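Local coordinates for Abbfa_003403 (Acinetobacter baumannii, PDB 4ZXH), which is a four-domain nonribosomal peptide synthetase that probably activates an amino acid, condenses it with an acyl partner and releases the product through its thioesterase, at residues M3-R8 with L53-I58; P92-S97 with W127-Y132. All coordinates share one frame; numbering follows the deposited sequence.

Both contacts belong to the condensation-domain end of the chain, their centres about 13 Å apart, and both touch the same bound phosphatidylcholine. Contact 1 packs the N-terminal tail on the start of helix 56-67, beside the ester groups of the lipid; contact 2 pairs two strands of the sheet whose apolar face lies along one acyl chain. The tail joins them directly: Met3 SD lies 3.9 Å from Ile94 CB, and Leu6 CD1 lies 3.9 Å from Pro92 CD. A nickel ion is also near both, about 5 Å from the side chains of Met3 and of Phe96. Together the helix start, the tail and the sheet form part of the lipid pocket, which His2 and Leu61 help to line.

Contact 1. Residues M3-R8 with L53-I58; sequences MNNLAR and LGNKPI. With PX4 (1,2-dimyristoyl-sn-glycero-3-phosphocholine), chain C.
The amides of Asn5 and Asn55 are the flat groups of this contact, and they meet through their nitrogens, with ND2 of Asn5 4.0 Å from ND2 of Asn55. At that distance, with planes 66° apart, the amides only touch; no hydrogen bond joins them. Polar side chains suit this margin, where Asn5 is exposed. Inward of them Ile58 forms the apolar centre. Its CD1 lies 3.8 Å from Met3 CG, while CG2, its other branch, approaches Leu6 CD2 at 4.4 Å and the carbonyl oxygen of Asn5 at 4.2 Å. With CG1 anti to the carbonyl carbon (chi1 -58°), Ile58 turns one branch to Met3 and the other to Leu6, a division for which a beta-branched residue is well suited. The same CD1 comes 3.9 Å from O6 of the phospholipid. Next door, Pro57 touches both acyl arms: its CB lies 3.9 Å from lipid C11 and its CG 3.6 Å from lipid C24. Pro57 and Ile58 thus form part of the lipid pocket's wall, and the N-terminal segment covers Ile58. A type II' turn from Leu53 to Lys56, with Gly54 at positive phi, leads into helix 56-67. The tail packs against the first turn of this helix through Ile58, in the loop before strand 13-18, while Met3 and Leu6 also pack on Tyr91 in the loop before strand 94-98.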
loop_
_atom_site.group_PDB
_atom_site.type_symbol
_atom_site.label_atom_id
_atom_site.label_comp_id
_atom_site.label_asym_id
_atom_site.label_seq_id
_atom_site.Cartn_x
_atom_site.Cartn_y
_atom_site.Cartn_z
ATOM N N MET A 3 36.105 -18.672 26.289
ATOM C CA MET A 3 35.659 -19.903 25.680
ATOM C C MET A 3 36.759 -20.377 24.737
ATOM O O MET A 3 36.513 -20.728 23.579
ATOM C CB MET A 3 34.343 -19.654 24.954
ATOM C CG MET A 3 33.549 -20.878 24.574
ATOM S SD MET A 3 32.219 -20.382 23.474
ATOM C CE MET A 3 33.161 -19.615 22.154
ATOM N N ASN A 4 37.987 -20.344 25.254
ATOM C CA ASN A 4 39.156 -20.835 24.543
ATOM C C ASN A 4 39.071 -22.343 24.394
ATOM O O ASN A 4 39.405 -22.893 23.341
ATOM C CB ASN A 4 40.446 -20.453 25.277
ATOM C CG ASN A 4 40.494 -18.982 25.660
ATOM O OD1 ASN A 4 40.932 -18.132 24.879
ATOM N ND2 ASN A 4 40.046 -18.674 26.874
ATOM N N ASN A 5 38.601 -22.999 25.458
ATOM C CA ASN A 5 38.448 -24.457 25.511
ATOM C C ASN A 5 37.479 -25.070 24.480
ATOM O O ASN A 5 36.762 -26.023 24.799
ATOM C CB ASN A 5 37.978 -24.888 26.914
ATOM C CG ASN A 5 38.926 -24.450 28.030
ATOM O OD1 ASN A 5 40.100 -24.162 27.793
ATOM N ND2 ASN A 5 38.413 -24.411 29.259
ATOM N N LEU A 6 37.450 -24.536 23.260
ATOM C CA LEU A 6 36.634 -25.119 22.196
ATOM C C LEU A 6 37.419 -25.372 20.908
ATOM O O LEU A 6 37.454 -26.499 20.415
ATOM C CB LEU A 6 35.432 -24.227 21.885
ATOM C CG LEU A 6 34.145 -24.457 22.682
ATOM C CD1 LEU A 6 33.040 -23.559 22.158
ATOM C CD2 LEU A 6 33.715 -25.909 22.597
ATOM N N ALA A 7 38.031 -24.319 20.371
ATOM C CA ALA A 7 38.724 -24.365 19.081
ATOM C C ALA A 7 37.788 -24.706 17.904
ATOM O O ALA A 7 36.970 -25.636 17.951
ATOM C CB ALA A 7 39.907 -25.352 19.133
ATOM N N ARG A 8 37.925 -23.907 16.850
ATOM C CA ARG A 8 37.200 -24.085 15.604
ATOM C C ARG A 8 38.007 -24.979 14.671
ATOM O O ARG A 8 39.021 -24.553 14.105
ATOM C CB ARG A 8 36.935 -22.723 14.950
ATOM C CG ARG A 8 35.802 -22.666 13.932
ATOM C CD ARG A 8 35.289 -21.231 13.840
ATOM N NE ARG A 8 36.260 -20.287 14.403
ATOM C CZ ARG A 8 35.950 -19.143 15.010
ATOM N NH1 ARG A 8 34.683 -18.772 15.153
ATOM N NH2 ARG A 8 36.911 -18.368 15.487
ATOM N N LEU A 53 30.142 -25.433 40.128
ATOM C CA LEU A 53 29.680 -25.550 38.740
ATOM C C LEU A 53 30.845 -25.915 37.827
ATOM O O LEU A 53 30.692 -26.697 36.884
ATOM C CB LEU A 53 29.023 -24.248 38.266
ATOM C CG LEU A 53 28.379 -24.228 36.875
ATOM C CD1 LEU A 53 27.405 -25.395 36.697
ATOM C CD2 LEU A 53 27.671 -22.912 36.610
ATOM N N GLY A 54 32.012 -25.351 38.123
ATOM C CA GLY A 54 33.225 -25.660 37.389
ATOM C C GLY A 54 33.087 -25.403 35.902
ATOM O O GLY A 54 32.659 -24.323 35.482
ATOM N N ASN A 55 33.430 -26.422 35.117
ATOM C CA ASN A 55 33.446 -26.344 33.662
ATOM C C ASN A 55 32.191 -26.969 33.039
ATOM O O ASN A 55 32.107 -27.134 31.818
ATOM C CB ASN A 55 34.697 -27.046 33.125
ATOM C CG ASN A 55 35.170 -26.482 31.801
ATOM O OD1 ASN A 55 34.573 -25.560 31.248
ATOM N ND2 ASN A 55 36.244 -27.051 31.275
ATOM N N LYS A 56 31.213 -27.305 33.877
ATOM C CA LYS A 56 30.021 -28.016 33.411
ATOM C C LYS A 56 29.254 -27.351 32.248
ATOM O O LYS A 56 28.687 -28.056 31.408
ATOM C CB LYS A 56 29.061 -28.243 34.582
ATOM C CG LYS A 56 29.488 -29.367 35.504
ATOM C CD LYS A 56 28.410 -29.691 36.511
ATOM C CE LYS A 56 28.969 -30.587 37.605
ATOM N NZ LYS A 56 30.040 -29.890 38.365
ATOM N N PRO A 57 29.210 -26.008 32.199
ATOM C CA PRO A 57 28.455 -25.452 31.074
ATOM C C PRO A 57 29.034 -25.821 29.700
ATOM O O PRO A 57 28.277 -26.307 28.864
ATOM C CB PRO A 57 28.528 -23.948 31.329
ATOM C CG PRO A 57 28.597 -23.849 32.794
ATOM C CD PRO A 57 29.500 -24.972 33.207
ATOM N N ILE A 58 30.332 -25.624 29.484
ATOM C CA ILE A 58 30.969 -26.058 28.242
ATOM C C ILE A 58 30.803 -27.575 28.019
ATOM O O ILE A 58 30.436 -27.999 26.925
ATOM C CB ILE A 58 32.480 -25.711 28.216
ATOM C CG1 ILE A 58 32.714 -24.209 28.377
ATOM C CG2 ILE A 58 33.101 -26.151 26.908
ATOM C CD1 ILE A 58 32.324 -23.406 27.165
HETATM O O1 PX4 C . 34.563 -17.445 31.830
HETATM O O2 PX4 C . 33.717 -16.162 33.936
HETATM P P1 PX4 C . 33.878 -17.459 33.180
HETATM O O3 PX4 C . 34.569 -18.545 34.157
HETATM C C1 PX4 C . 35.950 -18.908 34.114
HETATM C C2 PX4 C . 36.266 -19.752 35.353
HETATM N N1 PX4 C . 37.604 -20.381 35.308
HETATM C C3 PX4 C . 38.592 -19.472 34.700
HETATM C C4 PX4 C . 38.029 -20.706 36.680
HETATM C C5 PX4 C . 37.541 -21.632 34.538
HETATM O O4 PX4 C . 32.421 -18.144 33.023
HETATM C C6 PX4 C . 31.196 -17.533 33.438
HETATM C C7 PX4 C . 30.077 -18.046 32.538
HETATM C C8 PX4 C . 30.738 -18.294 31.184
HETATM O O5 PX4 C . 29.788 -18.782 30.241
HETATM C C9 PX4 C . 30.166 -19.736 29.205
HETATM O O6 PX4 C . 31.265 -20.262 29.225
HETATM C C10 PX4 C . 29.183 -20.075 28.115
HETATM C C11 PX4 C . 28.550 -21.438 28.354
HETATM C C12 PX4 C . 27.037 -21.289 28.426
HETATM C C13 PX4 C . 26.379 -22.500 27.779
HETATM C C14 PX4 C . 25.425 -23.170 28.755
HETATM C C15 PX4 C . 25.110 -24.563 28.243
HETATM C C16 PX4 C . 23.615 -24.717 28.050
HETATM C C17 PX4 C . 23.306 -25.997 27.298
HETATM C C18 PX4 C . 23.289 -25.737 25.792
HETATM C C19 PX4 C . 21.875 -25.702 25.236
HETATM C C20 PX4 C . 21.855 -24.942 23.914
HETATM C C21 PX4 C . 20.465 -24.992 23.279
HETATM C C22 PX4 C . 20.168 -23.777 22.414
HETATM O O7 PX4 C . 29.513 -19.265 33.048
HETATM C C23 PX4 C . 28.044 -19.262 33.064
HETATM O O8 PX4 C . 27.491 -18.182 33.142
HETATM C C24 PX4 C . 27.241 -20.562 32.961
HETATM C C25 PX4 C . 25.711 -20.414 33.022
HETATM C C26 PX4 C . 24.968 -21.731 32.728
HETATM C C27 PX4 C . 23.435 -21.576 32.683
HETATM C C28 PX4 C . 22.674 -22.884 32.443
HETATM C C29 PX4 C . 21.145 -22.715 32.397
HETATM C C30 PX4 C . 20.390 -24.040 32.219
HETATM C C31 PX4 C . 19.046 -23.964 31.452
HETATM C C32 PX4 C . 19.278 -23.880 29.936
HETATM C C33 PX4 C . 18.104 -24.291 29.035
HETATM C C34 PX4 C . 18.254 -23.720 27.621
HETATM C C35 PX4 C . 17.650 -24.555 26.488
HETATM C C36 PX4 C . 16.585 -23.787 25.720
#

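Contact 2. Residues P92-S97 with W127-Y132; sequences PNIIFS and WRIHCY. With PX4 (1,2-dimyristoyl-sn-glycero-3-phosphocholine), chain C.
Ile94, Ile95, Phe96 and Ser97 pair in parallel with Ile129, His130, Cys131 and Tyr132. Four backbone hydrogen bonds make the ladder: Ile129 N to Asn93 O, Ile95 N to Ile129 O (2.9 Å), Cys131 N to Ile95 O and Ser97 N to Cys131 O (2.8 Å). Helix 104-115 connects the strands in a beta-alpha-beta crossover; 94-98 is the outermost strand of its mixed sheet, and 127-135 pairs on its other side with 138-146.

Apolar contacts fill the face turned to the lipid. Ile94 and Ile129 run alongside each other, their CD1 atoms 3.7 Å apart. A chi1 of -178° directs the Phe96 ring edge at its neighbour, CD1 lying 3.4 Å from Cys131 CB. One acyl chain follows this face: lipid C10 is 3.8 Å from Ile94 CG2, and the terminal carbon C22 is 3.6 Å from Trp127 CE3. The broad indole suits a hydrocarbon end, while its NE1 bonds to Leu71 O.

Polar groups gather mainly on the opposite face, that of Ile95, His130, Ser97 and Tyr132. Asn93 ND2 rests 3.4 Å from the aliphatic CD of Arg128, whose NE donates to His130 NE2 at 3.0 Å. That bond is fairly straight (159° at the hydrogen), with NE tilted from the imidazole plane but NE2 in the guanidinium plane; Gln117 O holds Arg128 NH2. Tyr132 sends its hydroxyl to Asp114.

Chemically, one face is apolar and meets the lipid, whereas the other is mixed, Ile95 lying beside His130. The NE-to-NE2 bond is consistent with a neutral imidazole protonated on ND1.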
loop_
_atom_site.group_PDB
_atom_site.type_symbol
_atom_site.label_atom_id
_atom_site.label_comp_id
_atom_site.label_asym_id
_atom_site.label_seq_id
_atom_site.Cartn_x
_atom_site.Cartn_y
_atom_site.Cartn_z
ATOM N N PRO A 92 29.820 -23.046 18.210
ATOM C CA PRO A 92 28.697 -22.374 18.869
ATOM C C PRO A 92 28.881 -20.885 18.817
ATOM O O PRO A 92 30.016 -20.403 18.891
ATOM C CB PRO A 92 28.769 -22.873 20.318
ATOM C CG PRO A 92 29.647 -24.097 20.269
ATOM C CD PRO A 92 30.620 -23.842 19.154
ATOM N N ASN A 93 27.775 -20.167 18.682
ATOM C CA ASN A 93 27.797 -18.720 18.709
ATOM C C ASN A 93 27.333 -18.230 20.083
ATOM O O ASN A 93 26.138 -17.984 20.337
ATOM C CB ASN A 93 26.932 -18.159 17.584
ATOM C CG ASN A 93 27.027 -16.670 17.481
ATOM O OD1 ASN A 93 27.737 -16.037 18.260
ATOM N ND2 ASN A 93 26.325 -16.090 16.515
ATOM N N ILE A 94 28.309 -18.101 20.965
ATOM C CA ILE A 94 28.103 -17.720 22.350
ATOM C C ILE A 94 28.783 -16.382 22.644
ATOM O O ILE A 94 30.014 -16.288 22.658
ATOM C CB ILE A 94 28.641 -18.829 23.285
ATOM C CG1 ILE A 94 27.833 -20.103 23.070
ATOM C CG2 ILE A 94 28.568 -18.419 24.744
ATOM C CD1 ILE A 94 28.087 -21.134 24.111
ATOM N N ILE A 95 27.964 -15.353 22.857
ATOM C CA ILE A 95 28.422 -13.988 23.131
ATOM C C ILE A 95 28.454 -13.739 24.635
ATOM O O ILE A 95 27.528 -14.149 25.342
ATOM C CB ILE A 95 27.505 -12.934 22.494
ATOM C CG1 ILE A 95 27.110 -13.338 21.083
ATOM C CG2 ILE A 95 28.202 -11.582 22.449
ATOM C CD1 ILE A 95 28.278 -13.478 20.188
ATOM N N PHE A 96 29.496 -13.066 25.123
ATOM C CA PHE A 96 29.654 -12.846 26.556
ATOM C C PHE A 96 30.055 -11.414 26.874
ATOM O O PHE A 96 31.132 -10.982 26.499
ATOM C CB PHE A 96 30.687 -13.820 27.115
ATOM C CG PHE A 96 30.881 -13.715 28.600
ATOM C CD1 PHE A 96 29.849 -14.047 29.471
ATOM C CD2 PHE A 96 32.108 -13.303 29.128
ATOM C CE1 PHE A 96 30.017 -13.952 30.840
ATOM C CE2 PHE A 96 32.298 -13.207 30.497
ATOM C CZ PHE A 96 31.246 -13.532 31.359
ATOM N N SER A 97 29.201 -10.688 27.587
ATOM C CA SER A 97 29.390 -9.247 27.805
ATOM C C SER A 97 29.481 -8.931 29.291
ATOM O O SER A 97 28.963 -9.683 30.106
ATOM C CB SER A 97 28.228 -8.477 27.209
ATOM O OG SER A 97 27.691 -9.190 26.112
ATOM N N TRP A 127 21.007 -20.746 16.134
ATOM C CA TRP A 127 20.701 -20.416 17.510
ATOM C C TRP A 127 21.916 -19.730 18.124
ATOM O O TRP A 127 23.029 -19.865 17.610
ATOM C CB TRP A 127 20.314 -21.673 18.290
ATOM C CG TRP A 127 21.295 -22.787 18.141
ATOM C CD1 TRP A 127 21.364 -23.692 17.121
ATOM C CD2 TRP A 127 22.337 -23.135 19.056
ATOM N NE1 TRP A 127 22.398 -24.577 17.337
ATOM C CE2 TRP A 127 23.007 -24.259 18.526
ATOM C CE3 TRP A 127 22.768 -22.613 20.279
ATOM C CZ2 TRP A 127 24.091 -24.864 19.175
ATOM C CZ3 TRP A 127 23.850 -23.224 20.933
ATOM C CH2 TRP A 127 24.498 -24.326 20.375
ATOM N N ARG A 128 21.689 -18.963 19.191
ATOM C CA ARG A 128 22.748 -18.228 19.891
ATOM C C ARG A 128 22.501 -18.229 21.384
ATOM O O ARG A 128 21.362 -18.363 21.842
ATOM C CB ARG A 128 22.818 -16.785 19.443
ATOM C CG ARG A 128 22.985 -16.571 17.977
ATOM C CD ARG A 128 23.318 -15.122 17.751
ATOM N NE ARG A 128 22.279 -14.214 18.233
ATOM C CZ ARG A 128 21.394 -13.626 17.429
ATOM N NH1 ARG A 128 21.429 -13.874 16.124
ATOM N NH2 ARG A 128 20.494 -12.779 17.918
ATOM N N ILE A 129 23.575 -18.049 22.137
ATOM C CA ILE A 129 23.483 -17.847 23.568
ATOM C C ILE A 129 24.128 -16.522 23.913
ATOM O O ILE A 129 25.289 -16.293 23.558
ATOM C CB ILE A 129 24.179 -18.967 24.347
ATOM C CG1 ILE A 129 23.533 -20.307 24.019
ATOM C CG2 ILE A 129 24.130 -18.670 25.839
ATOM C CD1 ILE A 129 24.381 -21.485 24.398
ATOM N N HIS A 130 23.389 -15.651 24.595
ATOM C CA HIS A 130 23.918 -14.343 24.982
ATOM C C HIS A 130 24.110 -14.303 26.491
ATOM O O HIS A 130 23.141 -14.461 27.222
ATOM C CB HIS A 130 22.970 -13.220 24.556
ATOM C CG HIS A 130 22.871 -13.010 23.076
ATOM N ND1 HIS A 130 23.650 -12.094 22.401
ATOM C CD2 HIS A 130 22.049 -13.556 22.148
ATOM C CE1 HIS A 130 23.331 -12.106 21.117
ATOM N NE2 HIS A 130 22.363 -12.985 20.934
ATOM N N CYS A 131 25.336 -14.089 26.963
ATOM C CA CYS A 131 25.605 -14.066 28.408
ATOM C C CYS A 131 26.033 -12.703 28.926
ATOM O O CYS A 131 26.751 -11.974 28.258
ATOM C CB CYS A 131 26.685 -15.076 28.777
ATOM S SG CYS A 131 26.392 -16.692 28.113
ATOM N N TYR A 132 25.609 -12.379 30.141
ATOM C CA TYR A 132 25.924 -11.105 30.746
ATOM C C TYR A 132 26.284 -11.292 32.200
ATOM O O TYR A 132 25.520 -11.882 32.960
ATOM C CB TYR A 132 24.744 -10.161 30.637
ATOM C CG TYR A 132 24.196 -10.023 29.245
ATOM C CD1 TYR A 132 24.606 -8.988 28.406
ATOM C CD2 TYR A 132 23.249 -10.910 28.772
ATOM C CE1 TYR A 132 24.090 -8.858 27.132
ATOM C CE2 TYR A 132 22.726 -10.787 27.506
ATOM C CZ TYR A 132 23.145 -9.770 26.697
ATOM O OH TYR A 132 22.616 -9.683 25.444
HETATM O O1 PX4 C . 34.563 -17.445 31.830
HETATM O O2 PX4 C . 33.717 -16.162 33.936
HETATM P P1 PX4 C . 33.878 -17.459 33.180
HETATM O O3 PX4 C . 34.569 -18.545 34.157
HETATM C C1 PX4 C . 35.950 -18.908 34.114
HETATM C C2 PX4 C . 36.266 -19.752 35.353
HETATM N N1 PX4 C . 37.604 -20.381 35.308
HETATM C C3 PX4 C . 38.592 -19.472 34.700
HETATM C C4 PX4 C . 38.029 -20.706 36.680
HETATM C C5 PX4 C . 37.541 -21.632 34.538
HETATM O O4 PX4 C . 32.421 -18.144 33.023
HETATM C C6 PX4 C . 31.196 -17.533 33.438
HETATM C C7 PX4 C . 30.077 -18.046 32.538
HETATM C C8 PX4 C . 30.738 -18.294 31.184
HETATM O O5 PX4 C . 29.788 -18.782 30.241
HETATM C C9 PX4 C . 30.166 -19.736 29.205
HETATM O O6 PX4 C . 31.265 -20.262 29.225
HETATM C C10 PX4 C . 29.183 -20.075 28.115
HETATM C C11 PX4 C . 28.550 -21.438 28.354
HETATM C C12 PX4 C . 27.037 -21.289 28.426
HETATM C C13 PX4 C . 26.379 -22.500 27.779
HETATM C C14 PX4 C . 25.425 -23.170 28.755
HETATM C C15 PX4 C . 25.110 -24.563 28.243
HETATM C C16 PX4 C . 23.615 -24.717 28.050
HETATM C C17 PX4 C . 23.306 -25.997 27.298
HETATM C C18 PX4 C . 23.289 -25.737 25.792
HETATM C C19 PX4 C . 21.875 -25.702 25.236
HETATM C C20 PX4 C . 21.855 -24.942 23.914
HETATM C C21 PX4 C . 20.465 -24.992 23.279
HETATM C C22 PX4 C . 20.168 -23.777 22.414
HETATM O O7 PX4 C . 29.513 -19.265 33.048
HETATM C C23 PX4 C . 28.044 -19.262 33.064
HETATM O O8 PX4 C . 27.491 -18.182 33.142
HETATM C C24 PX4 C . 27.241 -20.562 32.961
HETATM C C25 PX4 C . 25.711 -20.414 33.022
HETATM C C26 PX4 C . 24.968 -21.731 32.728
HETATM C C27 PX4 C . 23.435 -21.576 32.683
HETATM C C28 PX4 C . 22.674 -22.884 32.443
HETATM C C29 PX4 C . 21.145 -22.715 32.397
HETATM C C30 PX4 C . 20.390 -24.040 32.219
HETATM C C31 PX4 C . 19.046 -23.964 31.452
HETATM C C32 PX4 C . 19.278 -23.880 29.936
HETATM C C33 PX4 C . 18.104 -24.291 29.035
HETATM C C34 PX4 C . 18.254 -23.720 27.621
HETATM C C35 PX4 C . 17.650 -24.555 26.488
HETATM C C36 PX4 C . 16.585 -23.787 25.720
#